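Local atomic coordinates of 182aa long hypothetical protein (Pyrococcus horikoshii, PDB entry 2GAN), a protein that is of unconfirmed function but probably transfers an acetyl group from acetyl-CoA, as a putative member of the GNAT acetyltransferase family. Residues Leu20-Ile24 with Phe111-Glu117; Ser63-Asp67 with Glu91-Trp95; Glu104-Ile109 with Gly139-Val144; Tyr157-Arg163 with Leu174-Lys180. All blocks are in the same frame, centred on the assembly; numbering follows the deposited sequence.

Contact 1: Leu20-Ile24 with Phe111-Glu117; sequences LMFRI and FFVVDPE. With SO4 (sulfate ion), chain D.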
loop_
_atom_site.group_PDB
_atom_site.type_symbol
_atom_site.label_atom_id
_atom_site.label_comp_id
_atom_site.label_asym_id
_atom_site.label_seq_id
_atom_site.Cartn_x
_atom_site.Cartn_y
_atom_site.Cartn_z
ATOM N N LEU A 20 20.563 2.708 0.036
ATOM C CA LEU A 20 19.527 1.933 0.715
ATOM C C LEU A 20 18.166 2.423 0.196
ATOM O O LEU A 20 17.282 1.622 -0.127
ATOM C CB LEU A 20 19.620 2.127 2.238
ATOM C CG LEU A 20 18.431 1.654 3.096
ATOM C CD1 LEU A 20 18.095 0.207 2.771
ATOM C CD2 LEU A 20 18.761 1.800 4.579
HETATM N N MSE A 21 18.004 3.738 0.085
HETATM C CA MSE A 21 16.743 4.285 -0.395
HETATM C C MSE A 21 16.456 3.906 -1.846
HETATM O O MSE A 21 15.295 3.770 -2.239
HETATM C CB MSE A 21 16.716 5.810 -0.218
HETATM C CG MSE A 21 16.747 6.248 1.247
HETATM SE SE MSE A 21 15.292 5.451 2.285
HETATM C CE MSE A 21 14.070 6.932 2.238
ATOM N N PHE A 22 17.505 3.734 -2.644
ATOM C CA PHE A 22 17.317 3.349 -4.043
ATOM C C PHE A 22 16.848 1.903 -4.137
ATOM O O PHE A 22 15.952 1.576 -4.919
ATOM C CB PHE A 22 18.616 3.498 -4.831
ATOM C CG PHE A 22 18.552 2.912 -6.211
ATOM C CD1 PHE A 22 17.632 3.390 -7.143
ATOM C CD2 PHE A 22 19.392 1.867 -6.574
ATOM C CE1 PHE A 22 17.547 2.832 -8.416
ATOM C CE2 PHE A 22 19.317 1.300 -7.845
ATOM C CZ PHE A 22 18.393 1.783 -8.769
ATOM N N ARG A 23 17.454 1.033 -3.341
ATOM C CA ARG A 23 17.068 -0.369 -3.362
ATOM C C ARG A 23 15.600 -0.485 -2.966
ATOM O O ARG A 23 14.869 -1.326 -3.481
ATOM C CB ARG A 23 17.999 -1.181 -2.443
ATOM C CG ARG A 23 19.422 -1.316 -3.016
ATOM C CD ARG A 23 20.400 -2.036 -2.084
ATOM N NE ARG A 23 19.906 -3.354 -1.698
ATOM C CZ ARG A 23 19.482 -3.670 -0.476
ATOM N NH1 ARG A 23 19.501 -2.771 0.494
ATOM N NH2 ARG A 23 19.008 -4.884 -0.234
ATOM N N ILE A 24 15.157 0.390 -2.074
ATOM C CA ILE A 24 13.761 0.384 -1.652
ATOM C C ILE A 24 12.883 0.914 -2.786
ATOM O O ILE A 24 11.796 0.398 -3.038
ATOM C CB ILE A 24 13.576 1.247 -0.401
ATOM C CG1 ILE A 24 14.281 0.562 0.774
ATOM C CG2 ILE A 24 12.094 1.458 -0.108
ATOM C CD1 ILE A 24 14.508 1.456 1.961
ATOM N N PHE A 111 11.358 8.953 7.957
ATOM C CA PHE A 111 12.548 8.267 7.462
ATOM C C PHE A 111 12.629 6.878 8.099
ATOM O O PHE A 111 13.706 6.420 8.483
ATOM C CB PHE A 111 13.781 9.094 7.830
ATOM C CG PHE A 111 14.968 8.842 6.959
ATOM C CD1 PHE A 111 16.123 8.283 7.485
ATOM C CD2 PHE A 111 14.961 9.240 5.626
ATOM C CE1 PHE A 111 17.263 8.129 6.699
ATOM C CE2 PHE A 111 16.090 9.092 4.831
ATOM C CZ PHE A 111 17.243 8.541 5.364
ATOM N N PHE A 112 11.470 6.229 8.210
ATOM C CA PHE A 112 11.339 4.901 8.808
ATOM C C PHE A 112 11.298 3.849 7.714
ATOM O O PHE A 112 10.302 3.723 7.018
ATOM C CB PHE A 112 10.033 4.816 9.605
ATOM C CG PHE A 112 9.756 3.458 10.207
ATOM C CD1 PHE A 112 8.443 3.006 10.346
ATOM C CD2 PHE A 112 10.786 2.650 10.668
ATOM C CE1 PHE A 112 8.155 1.772 10.936
ATOM C CE2 PHE A 112 10.511 1.407 11.263
ATOM C CZ PHE A 112 9.191 0.973 11.394
ATOM N N VAL A 113 12.367 3.081 7.573
ATOM C CA VAL A 113 12.380 2.065 6.547
ATOM C C VAL A 113 13.171 0.854 6.980
ATOM O O VAL A 113 13.858 0.881 7.998
ATOM C CB VAL A 113 12.974 2.620 5.234
ATOM C CG1 VAL A 113 14.475 2.358 5.190
ATOM C CG2 VAL A 113 12.258 2.007 4.055
ATOM N N VAL A 114 13.063 -0.213 6.204
ATOM C CA VAL A 114 13.791 -1.437 6.495
ATOM C C VAL A 114 14.298 -2.030 5.187
ATOM O O VAL A 114 13.590 -2.023 4.187
ATOM C CB VAL A 114 12.897 -2.480 7.194
ATOM C CG1 VAL A 114 13.658 -3.791 7.330
ATOM C CG2 VAL A 114 12.478 -1.976 8.566
ATOM N N ASP A 115 15.528 -2.530 5.206
ATOM C CA ASP A 115 16.132 -3.139 4.031
ATOM C C ASP A 115 15.164 -4.213 3.539
ATOM O O ASP A 115 14.752 -5.088 4.305
ATOM C CB ASP A 115 17.483 -3.760 4.401
ATOM C CG ASP A 115 18.272 -4.223 3.188
ATOM O OD1 ASP A 115 19.436 -3.796 3.050
ATOM O OD2 ASP A 115 17.739 -5.013 2.382
ATOM N N PRO A 116 14.789 -4.155 2.252
ATOM C CA PRO A 116 13.854 -5.119 1.656
ATOM C C PRO A 116 14.219 -6.601 1.798
ATOM O O PRO A 116 13.360 -7.469 1.652
ATOM C CB PRO A 116 13.764 -4.657 0.199
ATOM C CG PRO A 116 15.090 -4.013 -0.045
ATOM C CD PRO A 116 15.344 -3.249 1.228
ATOM N N GLU A 117 15.484 -6.886 2.090
ATOM C CA GLU A 117 15.938 -8.259 2.251
ATOM C C GLU A 117 15.936 -8.692 3.724
ATOM O O GLU A 117 16.343 -9.805 4.047
ATOM C CB GLU A 117 17.339 -8.410 1.630
ATOM C CG GLU A 117 18.454 -8.859 2.570
ATOM C CD GLU A 117 18.613 -10.377 2.634
ATOM O OE1 GLU A 117 19.584 -10.851 3.274
ATOM O OE2 GLU A 117 17.767 -11.092 2.045
HETATM S S SO4 D . 9.537 10.181 4.945
HETATM O O1 SO4 D . 9.712 8.746 4.646
HETATM O O2 SO4 D . 8.253 10.404 5.648
HETATM O O3 SO4 D . 9.540 10.928 3.674
HETATM O O4 SO4 D . 10.637 10.643 5.806
#
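Arg23 and Asp115 meet end-on, each terminal guanidinium nitrogen taking one carboxylate oxygen: Arg23 NH1 lies 2.8 Å from Asp115 OD1, and Arg23 NH2 2.9 Å from Asp115 OD2. The two planes stand 47° apart: OD1 is met from above the carboxylate plane, OD2 on its syn side. The backbone N of Glu117 takes the anti lone pair of Asp115 OD2 at 2.9 Å, closing an Asx turn that fixes the carboxylate's rotation. An alanine at Asp115 would remove both acceptors, and is likely to leave Arg23 without its charge mate and the turn without its side-chain bond. Pro116 CG lies over one face of the guanidinium, and Pro116 CD packs 4.0 Å from Ile24 CG1, these two side chains crossing at about a right angle. Selenomethionine Met21 makes an oblique Met-aromatic contact, SE 5.1 Å from the Phe111 ring centroid, and its bends at chi2 and chi3 pack Met21 CE 3.9 Å from Phe111 CE2. Phe111 N donates to a sulfate, probably from the crystallisation liquor, that Arg61 also holds. The axes of residues 20-24 and 111-114 lie at 67°, placing helix 14-27 against the end of strand 106-114, with helix 47-65 covering Phe111 and strand 78-85 hydrogen-bonded alongside.

Contact 2: Ser63-Asp67 with Glu91-Trp95; sequences SQEFD and EKGIW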
loop_
_atom_site.group_PDB
_atom_site.type_symbol
_atom_site.label_atom_id
_atom_site.label_comp_id
_atom_site.label_asym_id
_atom_site.label_seq_id
_atom_site.Cartn_x
_atom_site.Cartn_y
_atom_site.Cartn_z
ATOM N N SER A 63 21.097 17.242 7.164
ATOM C CA SER A 63 21.759 18.425 7.728
ATOM C C SER A 63 20.911 19.294 8.659
ATOM O O SER A 63 21.369 19.709 9.725
ATOM C CB SER A 63 22.289 19.318 6.601
ATOM O OG SER A 63 23.279 18.650 5.848
ATOM N N GLN A 64 19.679 19.571 8.254
ATOM C CA GLN A 64 18.805 20.438 9.038
ATOM C C GLN A 64 17.591 19.774 9.685
ATOM O O GLN A 64 17.456 19.772 10.904
ATOM C CB GLN A 64 18.309 21.575 8.154
ATOM C CG GLN A 64 19.401 22.198 7.313
ATOM C CD GLN A 64 20.372 23.015 8.136
ATOM O OE1 GLN A 64 21.534 23.180 7.765
ATOM N NE2 GLN A 64 19.897 23.544 9.254
ATOM N N GLU A 65 16.708 19.222 8.863
ATOM C CA GLU A 65 15.481 18.611 9.349
ATOM C C GLU A 65 15.589 17.608 10.498
ATOM O O GLU A 65 14.974 17.801 11.541
ATOM C CB GLU A 65 14.720 17.992 8.168
ATOM C CG GLU A 65 13.393 17.336 8.535
ATOM C CD GLU A 65 12.444 17.256 7.351
ATOM O OE1 GLU A 65 11.614 16.321 7.302
ATOM O OE2 GLU A 65 12.517 18.145 6.473
ATOM N N PHE A 66 16.367 16.549 10.325
ATOM C CA PHE A 66 16.497 15.528 11.373
ATOM C C PHE A 66 17.200 16.016 12.648
ATOM O O PHE A 66 18.293 16.583 12.590
ATOM C CB PHE A 66 17.239 14.307 10.812
ATOM C CG PHE A 66 16.524 13.627 9.669
ATOM C CD1 PHE A 66 17.187 12.688 8.883
ATOM C CD2 PHE A 66 15.188 13.915 9.382
ATOM C CE1 PHE A 66 16.539 12.048 7.826
ATOM C CE2 PHE A 66 14.526 13.279 8.326
ATOM C CZ PHE A 66 15.203 12.344 7.550
ATOM N N ASP A 67 16.569 15.807 13.800
ATOM C CA ASP A 67 17.171 16.213 15.073
ATOM C C ASP A 67 17.941 15.025 15.659
ATOM O O ASP A 67 18.921 15.200 16.389
ATOM C CB ASP A 67 16.094 16.702 16.050
ATOM C CG ASP A 67 15.471 18.030 15.622
ATOM O OD1 ASP A 67 16.227 18.974 15.290
ATOM O OD2 ASP A 67 14.228 18.135 15.622
ATOM N N GLU A 91 9.214 26.120 13.363
ATOM C CA GLU A 91 10.179 26.724 12.452
ATOM C C GLU A 91 10.907 25.709 11.572
ATOM O O GLU A 91 11.922 26.032 10.960
ATOM C CB GLU A 91 11.217 27.549 13.230
ATOM C CG GLU A 91 10.637 28.695 14.062
ATOM C CD GLU A 91 10.189 28.247 15.442
ATOM O OE1 GLU A 91 9.634 29.079 16.198
ATOM O OE2 GLU A 91 10.397 27.057 15.772
ATOM N N LYS A 92 10.396 24.486 11.495
ATOM C CA LYS A 92 11.037 23.461 10.679
ATOM C C LYS A 92 10.655 23.549 9.208
ATOM O O LYS A 92 11.379 23.064 8.351
ATOM C CB LYS A 92 10.688 22.070 11.205
ATOM C CG LYS A 92 11.451 21.669 12.450
ATOM C CD LYS A 92 12.910 21.349 12.136
ATOM C CE LYS A 92 13.597 20.783 13.359
ATOM N NZ LYS A 92 14.991 20.404 13.086
ATOM N N GLY A 93 9.511 24.155 8.917
ATOM C CA GLY A 93 9.081 24.268 7.532
ATOM C C GLY A 93 8.679 22.938 6.925
ATOM O O GLY A 93 8.741 22.761 5.711
ATOM N N ILE A 94 8.274 21.989 7.762
ATOM C CA ILE A 94 7.863 20.690 7.262
ATOM C C ILE A 94 6.581 20.893 6.471
ATOM O O ILE A 94 5.538 21.242 7.029
ATOM C CB ILE A 94 7.674 19.711 8.417
ATOM C CG1 ILE A 94 9.022 19.529 9.110
ATOM C CG2 ILE A 94 7.196 18.351 7.901
ATOM C CD1 ILE A 94 8.903 19.144 10.539
ATOM N N TRP A 95 6.678 20.659 5.166
ATOM C CA TRP A 95 5.573 20.889 4.239
ATOM C C TRP A 95 4.191 20.348 4.601
ATOM O O TRP A 95 3.187 20.991 4.302
ATOM C CB TRP A 95 5.958 20.419 2.823
ATOM C CG TRP A 95 5.953 18.928 2.632
ATOM C CD1 TRP A 95 6.987 18.064 2.863
ATOM C CD2 TRP A 95 4.846 18.121 2.208
ATOM N NE1 TRP A 95 6.592 16.769 2.612
ATOM C CE2 TRP A 95 5.284 16.775 2.210
ATOM C CE3 TRP A 95 3.530 18.402 1.833
ATOM C CZ2 TRP A 95 4.448 15.713 1.843
ATOM C CZ3 TRP A 95 2.697 17.346 1.469
ATOM C CH2 TRP A 95 3.161 16.019 1.478
#
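Lys92 reaches Glu65 and Asp67 with its ammonium group, the main polar link between the last turn of helix 47-65 and the loop that follows strand 78-85. Its chain bends once, at chi2 (-73°), and then runs extended to NZ, which places the charge near that last turn. There Lys92 NZ donates to the carbonyl O of Glu65 at 3.0 Å, from above the carbonyl plane, and to OD1 of Asp67 at 2.9 Å, a salt bridge again met from above the carboxylate plane (35° out of it). The other oxygen of Asp67, OD2, accepts from the backbone N of both Tyr86 and Lys87, so the carboxylate joins three partners. Further on, the Ile94 side chain makes a looser contact, its CG1 4.5 Å from Glu65 CD, and also packs on Val85 and Leu108 of the sheet. One ammonium therefore serves both a backbone carbonyl and a carboxylate, and its positive charge would probably balance the negative charge of Asp67.

Contact 3: Glu104-Ile109 with Gly139-Val144; sequences EKVGLI and GKDPYV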
loop_
_atom_site.group_PDB
_atom_site.type_symbol
_atom_site.label_atom_id
_atom_site.label_comp_id
_atom_site.label_asym_id
_atom_site.label_seq_id
_atom_site.Cartn_x
_atom_site.Cartn_y
_atom_site.Cartn_z
ATOM N N GLU A 104 4.832 22.552 21.500
ATOM C CA GLU A 104 5.859 21.881 22.298
ATOM C C GLU A 104 5.681 20.388 22.562
ATOM O O GLU A 104 6.661 19.693 22.811
ATOM C CB GLU A 104 6.027 22.611 23.633
ATOM C CG GLU A 104 7.303 22.275 24.399
ATOM C CD GLU A 104 8.566 22.733 23.682
ATOM O OE1 GLU A 104 8.580 23.865 23.155
ATOM O OE2 GLU A 104 9.558 21.971 23.663
ATOM N N LYS A 105 4.451 19.888 22.529
ATOM C CA LYS A 105 4.252 18.463 22.767
ATOM C C LYS A 105 4.264 17.617 21.495
ATOM O O LYS A 105 3.960 16.428 21.543
ATOM C CB LYS A 105 2.950 18.213 23.531
ATOM C CG LYS A 105 3.055 18.537 25.018
ATOM C CD LYS A 105 2.052 17.741 25.846
ATOM C CE LYS A 105 2.362 16.242 25.840
ATOM N NZ LYS A 105 3.602 15.883 26.584
ATOM N N VAL A 106 4.621 18.218 20.364
ATOM C CA VAL A 106 4.652 17.472 19.106
ATOM C C VAL A 106 6.011 16.844 18.794
ATOM O O VAL A 106 7.055 17.492 18.881
ATOM C CB VAL A 106 4.222 18.361 17.898
ATOM C CG1 VAL A 106 4.376 17.592 16.601
ATOM C CG2 VAL A 106 2.769 18.790 18.056
ATOM N N GLY A 107 5.978 15.564 18.435
ATOM C CA GLY A 107 7.180 14.836 18.076
ATOM C C GLY A 107 6.934 14.132 16.751
ATOM O O GLY A 107 5.947 13.410 16.601
ATOM N N LEU A 108 7.833 14.336 15.793
ATOM C CA LEU A 108 7.702 13.742 14.465
ATOM C C LEU A 108 8.619 12.550 14.206
ATOM O O LEU A 108 9.810 12.591 14.505
ATOM C CB LEU A 108 7.977 14.806 13.398
ATOM C CG LEU A 108 6.895 15.785 12.952
ATOM C CD1 LEU A 108 5.913 16.063 14.053
ATOM C CD2 LEU A 108 7.557 17.057 12.462
ATOM N N ILE A 109 8.047 11.488 13.648
ATOM C CA ILE A 109 8.807 10.303 13.286
ATOM C C ILE A 109 8.729 10.215 11.771
ATOM O O ILE A 109 7.663 10.407 11.194
ATOM C CB ILE A 109 8.195 9.020 13.891
ATOM C CG1 ILE A 109 8.530 8.953 15.390
ATOM C CG2 ILE A 109 8.707 7.782 13.134
ATOM C CD1 ILE A 109 7.864 7.810 16.138
ATOM N N GLY A 139 9.183 14.138 26.418
ATOM C CA GLY A 139 7.925 14.798 26.708
ATOM C C GLY A 139 7.118 15.133 25.465
ATOM O O GLY A 139 6.295 16.055 25.487
ATOM N N LYS A 140 7.342 14.387 24.381
ATOM C CA LYS A 140 6.634 14.625 23.114
ATOM C C LYS A 140 5.707 13.486 22.702
ATOM O O LYS A 140 5.930 12.339 23.054
ATOM C CB LYS A 140 7.635 14.819 21.963
ATOM C CG LYS A 140 8.796 15.760 22.232
ATOM C CD LYS A 140 8.369 17.210 22.314
ATOM C CE LYS A 140 9.586 18.107 22.517
ATOM N NZ LYS A 140 9.247 19.533 22.349
ATOM N N ASP A 141 4.673 13.811 21.940
ATOM C CA ASP A 141 3.768 12.797 21.430
ATOM C C ASP A 141 4.187 12.505 19.990
ATOM O O ASP A 141 4.481 13.430 19.225
ATOM C CB ASP A 141 2.327 13.293 21.456
ATOM C CG ASP A 141 1.819 13.486 22.856
ATOM O OD1 ASP A 141 2.030 12.566 23.676
ATOM O OD2 ASP A 141 1.210 14.544 23.132
ATOM N N PRO A 142 4.247 11.213 19.615
ATOM C CA PRO A 142 4.631 10.758 18.271
ATOM C C PRO A 142 3.577 10.977 17.179
ATOM O O PRO A 142 2.422 10.582 17.335
ATOM C CB PRO A 142 4.910 9.266 18.472
ATOM C CG PRO A 142 5.252 9.152 19.921
ATOM C CD PRO A 142 4.268 10.088 20.567
ATOM N N TYR A 143 3.999 11.577 16.066
ATOM C CA TYR A 143 3.124 11.833 14.916
ATOM C C TYR A 143 3.835 11.376 13.645
ATOM O O TYR A 143 5.060 11.449 13.557
ATOM C CB TYR A 143 2.831 13.326 14.773
ATOM C CG TYR A 143 1.866 13.897 15.780
ATOM C CD1 TYR A 143 0.516 14.014 15.476
ATOM C CD2 TYR A 143 2.304 14.338 17.029
ATOM C CE1 TYR A 143 -0.383 14.559 16.383
ATOM C CE2 TYR A 143 1.412 14.883 17.949
ATOM C CZ TYR A 143 0.069 14.991 17.614
ATOM O OH TYR A 143 -0.825 15.540 18.500
ATOM N N VAL A 144 3.071 10.908 12.659
ATOM C CA VAL A 144 3.643 10.470 11.384
ATOM C C VAL A 144 2.745 10.916 10.245
ATOM O O VAL A 144 1.585 11.262 10.465
ATOM C CB VAL A 144 3.777 8.928 11.285
ATOM C CG1 VAL A 144 4.846 8.429 12.223
ATOM C CG2 VAL A 144 2.438 8.269 11.576
#
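Lys140 NZ makes two bonds to Glu104, just before strand 106-114: it lies 2.6 Å from the carbonyl O of Glu104 and 2.8 Å from Glu104 OE2, the latter a salt bridge met from above the carboxylate plane. Glu104 OE1 has a second partner in Arg88. Lys105, its chain bent at chi3 and chi4, curls back so that Lys105 NZ donates to Gly139 O at 2.9 Å. From there a parallel ladder runs on, Asp141 N to Lys105 O, Gly107 N to Asp141 O, Tyr143 N to Gly107 O and Ile109 N to Tyr143 O, the last 3.0 Å and close to straight at 167°. Tyr143 and Val144 also ladder with a strand of the second subunit. Outward from the backbone, the Val106 and Tyr143 side chains cross at about a right angle, Val106 CG1 3.9 Å from Tyr143 CD2. On the other side Ile109 lies alongside Pro142 and Val144, and helix 123-137 packs on it. Strands 106-114 and 141-146, joined by helix 123-137, form a beta-alpha-beta crossover, as in GNAT acetyltransferases.

Contact 4: Tyr157-Arg163 with Leu174-Lys180; sequences YMKKGFR and LKFNHKK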
loop_
_atom_site.group_PDB
_atom_site.type_symbol
_atom_site.label_atom_id
_atom_site.label_comp_id
_atom_site.label_asym_id
_atom_site.label_seq_id
_atom_site.Cartn_x
_atom_site.Cartn_y
_atom_site.Cartn_z
ATOM N N TYR A 157 -3.348 0.548 -10.492
ATOM C CA TYR A 157 -4.399 0.961 -11.405
ATOM C C TYR A 157 -4.115 2.322 -12.044
ATOM O O TYR A 157 -4.283 2.499 -13.255
ATOM C CB TYR A 157 -5.743 1.004 -10.676
ATOM C CG TYR A 157 -6.335 -0.347 -10.305
ATOM C CD1 TYR A 157 -6.431 -1.370 -11.246
ATOM C CD2 TYR A 157 -6.894 -0.565 -9.042
ATOM C CE1 TYR A 157 -7.077 -2.573 -10.948
ATOM C CE2 TYR A 157 -7.549 -1.770 -8.732
ATOM C CZ TYR A 157 -7.638 -2.761 -9.694
ATOM O OH TYR A 157 -8.324 -3.920 -9.426
HETATM N N MSE A 158 -3.681 3.270 -11.220
HETATM C CA MSE A 158 -3.368 4.620 -11.668
HETATM C C MSE A 158 -2.467 4.616 -12.907
HETATM O O MSE A 158 -2.803 5.214 -13.924
HETATM C CB MSE A 158 -2.696 5.393 -10.530
HETATM C CG MSE A 158 -2.893 6.894 -10.588
HETATM SE SE MSE A 158 -4.738 7.401 -10.307
HETATM C CE MSE A 158 -4.662 7.666 -8.395
ATOM N N LYS A 159 -1.330 3.934 -12.829
ATOM C CA LYS A 159 -0.410 3.886 -13.959
ATOM C C LYS A 159 -0.842 2.833 -14.972
ATOM O O LYS A 159 -0.033 2.324 -15.740
ATOM C CB LYS A 159 1.018 3.606 -13.467
ATOM C CG LYS A 159 1.222 2.235 -12.858
ATOM C CD LYS A 159 2.420 2.215 -11.913
ATOM C CE LYS A 159 3.720 2.592 -12.611
ATOM N NZ LYS A 159 4.101 1.618 -13.676
ATOM N N LYS A 160 -2.133 2.521 -14.973
ATOM C CA LYS A 160 -2.685 1.532 -15.886
ATOM C C LYS A 160 -3.874 2.105 -16.655
ATOM O O LYS A 160 -4.645 1.367 -17.269
ATOM C CB LYS A 160 -3.127 0.302 -15.102
ATOM C CG LYS A 160 -2.544 -0.990 -15.612
ATOM C CD LYS A 160 -1.039 -0.984 -15.531
ATOM C CE LYS A 160 -0.483 -2.303 -16.015
ATOM N NZ LYS A 160 1.000 -2.332 -15.941
ATOM N N GLY A 161 -4.022 3.425 -16.600
ATOM C CA GLY A 161 -5.104 4.080 -17.305
ATOM C C GLY A 161 -6.254 4.529 -16.430
ATOM O O GLY A 161 -7.175 5.182 -16.916
ATOM N N PHE A 162 -6.222 4.189 -15.145
ATOM C CA PHE A 162 -7.308 4.588 -14.259
ATOM C C PHE A 162 -7.051 5.939 -13.596
ATOM O O PHE A 162 -5.905 6.316 -13.354
ATOM C CB PHE A 162 -7.559 3.518 -13.185
ATOM C CG PHE A 162 -8.215 2.262 -13.707
ATOM C CD1 PHE A 162 -7.493 1.332 -14.448
ATOM C CD2 PHE A 162 -9.564 2.016 -13.466
ATOM C CE1 PHE A 162 -8.101 0.171 -14.939
ATOM C CE2 PHE A 162 -10.181 0.862 -13.951
ATOM C CZ PHE A 162 -9.447 -0.062 -14.691
ATOM N N ARG A 163 -8.128 6.671 -13.327
ATOM C CA ARG A 163 -8.046 7.975 -12.677
ATOM C C ARG A 163 -9.042 8.046 -11.531
ATOM O O ARG A 163 -10.095 7.415 -11.571
ATOM C CB ARG A 163 -8.307 9.104 -13.681
ATOM C CG ARG A 163 -7.073 9.469 -14.500
ATOM C CD ARG A 163 -7.189 10.849 -15.159
ATOM N NE ARG A 163 -5.889 11.333 -15.637
ATOM C CZ ARG A 163 -4.848 11.589 -14.844
ATOM N NH1 ARG A 163 -3.707 12.019 -15.362
ATOM N NH2 ARG A 163 -4.951 11.423 -13.531
ATOM N N LEU A 174 -12.108 4.373 -8.621
ATOM C CA LEU A 174 -11.314 4.798 -9.774
ATOM C C LEU A 174 -12.019 4.371 -11.057
ATOM O O LEU A 174 -12.707 3.349 -11.087
ATOM C CB LEU A 174 -9.924 4.162 -9.734
ATOM C CG LEU A 174 -9.128 4.264 -8.433
ATOM C CD1 LEU A 174 -7.937 3.328 -8.504
ATOM C CD2 LEU A 174 -8.677 5.698 -8.204
ATOM N N LYS A 175 -11.838 5.149 -12.116
ATOM C CA LYS A 175 -12.464 4.859 -13.399
ATOM C C LYS A 175 -11.439 4.818 -14.522
ATOM O O LYS A 175 -10.559 5.678 -14.603
ATOM C CB LYS A 175 -13.528 5.916 -13.722
ATOM C CG LYS A 175 -14.155 5.761 -15.103
ATOM C CD LYS A 175 -15.249 6.794 -15.360
ATOM C CE LYS A 175 -15.831 6.628 -16.765
ATOM N NZ LYS A 175 -16.963 7.549 -17.064
ATOM N N PHE A 176 -11.553 3.814 -15.383
ATOM C CA PHE A 176 -10.641 3.670 -16.509
ATOM C C PHE A 176 -10.857 4.787 -17.520
ATOM O O PHE A 176 -11.991 5.211 -17.756
ATOM C CB PHE A 176 -10.862 2.337 -17.215
ATOM C CG PHE A 176 -10.015 2.155 -18.437
ATOM C CD1 PHE A 176 -8.654 1.904 -18.324
ATOM C CD2 PHE A 176 -10.571 2.257 -19.706
ATOM C CE1 PHE A 176 -7.859 1.753 -19.462
ATOM C CE2 PHE A 176 -9.781 2.107 -20.848
ATOM C CZ PHE A 176 -8.426 1.857 -20.725
ATOM N N ASN A 177 -9.763 5.251 -18.115
ATOM C CA ASN A 177 -9.806 6.308 -19.124
ATOM C C ASN A 177 -9.075 5.789 -20.365
ATOM O O ASN A 177 -7.862 5.553 -20.338
ATOM C CB ASN A 177 -9.119 7.573 -18.597
ATOM C CG ASN A 177 -9.472 8.814 -19.405
ATOM O OD1 ASN A 177 -10.606 9.301 -19.360
ATOM N ND2 ASN A 177 -8.502 9.326 -20.154
ATOM N N HIS A 178 -9.820 5.610 -21.448
ATOM C CA HIS A 178 -9.264 5.089 -22.695
ATOM C C HIS A 178 -8.170 5.962 -23.309
ATOM O O HIS A 178 -7.152 5.450 -23.772
ATOM C CB HIS A 178 -10.391 4.872 -23.713
ATOM C CG HIS A 178 -9.962 4.137 -24.944
ATOM N ND1 HIS A 178 -9.178 3.004 -24.899
ATOM C CD2 HIS A 178 -10.231 4.356 -26.253
ATOM C CE1 HIS A 178 -8.981 2.558 -26.128
ATOM N NE2 HIS A 178 -9.611 3.360 -26.967
ATOM N N LYS A 179 -8.380 7.274 -23.318
ATOM C CA LYS A 179 -7.395 8.187 -23.887
ATOM C C LYS A 179 -6.168 8.308 -22.980
ATOM O O LYS A 179 -5.060 8.578 -23.444
ATOM C CB LYS A 179 -8.033 9.559 -24.131
ATOM C CG LYS A 179 -8.576 10.239 -22.886
ATOM C CD LYS A 179 -9.781 11.124 -23.203
ATOM C CE LYS A 179 -9.513 12.111 -24.340
ATOM N NZ LYS A 179 -8.433 13.099 -24.039
ATOM N N LYS A 180 -6.371 8.101 -21.683
ATOM C CA LYS A 180 -5.275 8.164 -20.724
ATOM C C LYS A 180 -4.423 6.903 -20.871
ATOM O O LYS A 180 -3.193 6.957 -20.831
ATOM C CB LYS A 180 -5.835 8.271 -19.300
ATOM C CG LYS A 180 -4.879 7.845 -18.193
ATOM C CD LYS A 180 -3.597 8.666 -18.175
ATOM C CE LYS A 180 -3.864 10.131 -17.852
ATOM N NZ LYS A 180 -2.597 10.910 -17.721
#
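Phe162 and Arg163 pair antiparallel with Phe176 and Lys175 in a beta hairpin of strands 162-166 and 172-176, bonded Arg163 N to Lys175 O and Lys175 N to Arg163 O, both 2.9 Å, while Asn177 N reaches Gly161 O. Leu174 and Lys175 in turn ladder with a strand of the second subunit, so the hairpin serves the dimer interface. Phe162 and Phe176 form a T-shaped pair: the edge of Phe176 turns toward the face of Phe162, centroids 5.5 Å apart and planes at 64°. Phe176 CB sits over that same face, 3.8 Å from the Phe162 ring centroid, a CH-pi contact. Tyr157 CD1 lies over the opposite face, offset toward the rim. Replacing Phe162 by an alanine would probably open a gap between Tyr157 and Phe176 and remove the face on which the Phe176 edge and CB rest. Gly161, at a positive phi of 104°, stands where a side chain would run into the Phe176 ring. With CG anti to the backbone N (chi1 159°), Lys180 brings CG to 3.7 Å from Gly161 O. From the second strand, Leu174 CD1 rests on Tyr157 CB at 3.9 Å.

Overall arrangement
Along the chain, contact 2 is nested inside the loop closed by contact 1, the segments of contacts 1 and 3 alternate, and contact 4 follows all three. Contacts 1 and 3 share strand 106-114 at opposite ends, their centres about 23 Å apart on opposite sides of the chain's centre. Contact 2 touches both, through Phe66 on Phe111 and Ile94 against Leu108. Contact 4 is remote, its nearest atoms about 13 Å from contact 1 and 20 Å from contact 3. Contact 1 sets helix 14-27 on the sheet, contact 2 joins the end region of helix 47-65 to the loop after strand 78-85, contact 3 pairs strands 106-114 and 141-146, and the hairpin of contact 4 extends outward to the second subunit.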